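Response regulator receiver protein (Desulfuromonas acetoxidans, PDB 2ZAY) probably acts in two-component signalling, this chain being its CheY-like receiver domain, which in such regulators takes up a phosphoryl group from a partner kinase. Local coordinates at residues S66-F71 against A98-M103. Numbering follows the deposited sequence.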
loop_
_atom_site.group_PDB
_atom_site.type_symbol
_atom_site.label_atom_id
_atom_site.label_comp_id
_atom_site.label_asym_id
_atom_site.label_seq_id
_atom_site.Cartn_x
_atom_site.Cartn_y
_atom_site.Cartn_z
ATOM N N SER A 66 -9.184 5.255 7.521
ATOM C CA SER A 66 -8.052 4.371 7.774
ATOM C C SER A 66 -7.686 3.472 6.597
ATOM O O SER A 66 -8.392 3.421 5.587
ATOM C CB SER A 66 -8.354 3.489 8.983
ATOM O OG SER A 66 -9.264 2.466 8.623
ATOM N N GLY A 67 -6.567 2.768 6.746
ATOM C CA GLY A 67 -6.122 1.847 5.714
ATOM C C GLY A 67 -7.138 0.727 5.573
ATOM O O GLY A 67 -7.350 0.209 4.478
ATOM N N MET A 68 -7.766 0.342 6.683
ATOM C CA MET A 68 -8.785 -0.711 6.642
ATOM C C MET A 68 -10.026 -0.209 5.903
ATOM O O MET A 68 -10.695 -0.978 5.213
ATOM C CB MET A 68 -9.176 -1.161 8.054
ATOM C CG MET A 68 -8.134 -2.025 8.750
ATOM S SD MET A 68 -8.701 -2.684 10.355
ATOM C CE MET A 68 -8.669 -1.184 11.334
ATOM N N ASP A 69 -10.328 1.081 6.049
ATOM C CA ASP A 69 -11.478 1.677 5.370
ATOM C C ASP A 69 -11.202 1.686 3.875
ATOM O O ASP A 69 -12.082 1.390 3.066
ATOM C CB ASP A 69 -11.716 3.117 5.840
ATOM C CG ASP A 69 -12.219 3.191 7.267
ATOM O OD1 ASP A 69 -13.080 2.359 7.628
ATOM O OD2 ASP A 69 -11.766 4.087 8.017
ATOM N N LEU A 70 -9.969 2.032 3.516
ATOM C CA LEU A 70 -9.560 2.065 2.116
ATOM C C LEU A 70 -9.644 0.651 1.550
ATOM O O LEU A 70 -10.164 0.444 0.456
ATOM C CB LEU A 70 -8.123 2.588 1.984
ATOM C CG LEU A 70 -7.527 2.605 0.566
ATOM C CD1 LEU A 70 -8.437 3.396 -0.355
ATOM C CD2 LEU A 70 -6.127 3.221 0.590
ATOM N N PHE A 71 -9.123 -0.317 2.300
ATOM C CA PHE A 71 -9.159 -1.706 1.861
ATOM C C PHE A 71 -10.602 -2.111 1.536
ATOM O O PHE A 71 -10.875 -2.688 0.481
ATOM C CB PHE A 71 -8.621 -2.621 2.957
ATOM C CG PHE A 71 -8.544 -4.070 2.556
ATOM C CD1 PHE A 71 -7.423 -4.564 1.901
ATOM C CD2 PHE A 71 -9.597 -4.938 2.829
ATOM C CE1 PHE A 71 -7.343 -5.909 1.525
ATOM C CE2 PHE A 71 -9.537 -6.277 2.461
ATOM C CZ PHE A 71 -8.404 -6.771 1.806
ATOM N N ALA A 98 -1.813 -9.179 12.970
ATOM C CA ALA A 98 -2.736 -10.296 12.766
ATOM C C ALA A 98 -4.094 -9.838 12.240
ATOM O O ALA A 98 -4.649 -10.467 11.343
ATOM C CB ALA A 98 -2.915 -11.091 14.063
ATOM N N GLN A 99 -4.636 -8.747 12.785
ATOM C CA GLN A 99 -5.934 -8.260 12.312
ATOM C C GLN A 99 -5.918 -7.884 10.826
ATOM O O GLN A 99 -6.827 -8.250 10.072
ATOM C CB GLN A 99 -6.394 -7.045 13.128
ATOM C CG GLN A 99 -7.546 -6.270 12.474
ATOM C CD GLN A 99 -8.007 -5.071 13.296
ATOM O OE1 GLN A 99 -7.191 -4.334 13.858
ATOM N NE2 GLN A 99 -9.319 -4.863 13.356
ATOM N N LEU A 100 -4.892 -7.153 10.401
ATOM C CA LEU A 100 -4.809 -6.742 9.001
ATOM C C LEU A 100 -4.613 -7.942 8.077
ATOM O O LEU A 100 -5.279 -8.061 7.047
ATOM C CB LEU A 100 -3.677 -5.736 8.812
ATOM C CG LEU A 100 -3.897 -4.393 9.520
ATOM C CD1 LEU A 100 -2.756 -3.443 9.162
ATOM C CD2 LEU A 100 -5.231 -3.798 9.110
ATOM N N LEU A 101 -3.710 -8.838 8.446
ATOM C CA LEU A 101 -3.496 -10.031 7.630
ATOM C C LEU A 101 -4.779 -10.878 7.578
ATOM O O LEU A 101 -5.140 -11.405 6.525
ATOM C CB LEU A 101 -2.340 -10.872 8.190
ATOM C CG LEU A 101 -0.927 -10.289 8.065
ATOM C CD1 LEU A 101 0.085 -11.278 8.618
ATOM C CD2 LEU A 101 -0.620 -9.995 6.598
ATOM N N ASP A 102 -5.466 -11.005 8.712
ATOM C CA ASP A 102 -6.695 -11.809 8.759
ATOM C C ASP A 102 -7.782 -11.248 7.848
ATOM O O ASP A 102 -8.572 -12.004 7.280
ATOM C CB ASP A 102 -7.214 -11.928 10.200
ATOM C CG ASP A 102 -6.319 -12.805 11.077
ATOM O OD1 ASP A 102 -5.568 -13.644 10.536
ATOM O OD2 ASP A 102 -6.372 -12.673 12.316
ATOM N N MET A 103 -7.794 -9.922 7.712
ATOM C CA MET A 103 -8.730 -9.166 6.868
ATOM C C MET A 103 -8.522 -9.397 5.380
ATOM O O MET A 103 -9.458 -9.255 4.585
ATOM C CB MET A 103 -8.532 -7.668 7.073
ATOM C CG MET A 103 -9.467 -6.991 8.002
ATOM S SD MET A 103 -9.013 -5.259 8.012
ATOM C CE MET A 103 -9.932 -4.643 6.618
#
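Met-68 and Met-103 meet between helical segments 67-71 and 98-103, whose local axes are nearly parallel (2°) and approach to 11.7 Å. The contact is mostly apolar, and no hydrogen bond crosses it. The two methionine side chains cross at about a right angle. Met-68 CG lies 3.4 Å from Met-103 SD, and the two SD atoms are 3.5 Å apart. Leu-100 reaches the same carbon with one branch: its CD2 sits 3.4 Å from Met-68 CG, a tight fit. At the outer edge, the amide end of Gln-99 lies beside the Met-68 sulfur, with NE2 3.8 Å from SD. With alanine in place of Met-68, Leu-100 CD2 and the Met-103 sulfur would probably lose their shared neighbour and a gap would open between the helices.

One turn on, chi1 of -176° swings the Phe-71 ring away from its own backbone N. Its CD2 meets Met-103 CE at 3.8 Å, and Met-103 O approaches the ring obliquely.

A capping box closes the first turn of helix 67-75. Asp-69 N donates to OG of the N-cap Ser-66 (3.1 Å), and Ser-66 N to Asp-69 OD2 (2.9 Å).

The two helices follow strands 55-59 and 85-89, neighbours in the five-stranded parallel sheet of the CheY-like fold. Beneath the contact, Phe-71 packs on Val-85 and Leu-100 on Ala-87, and both side chains also touch Phe-105.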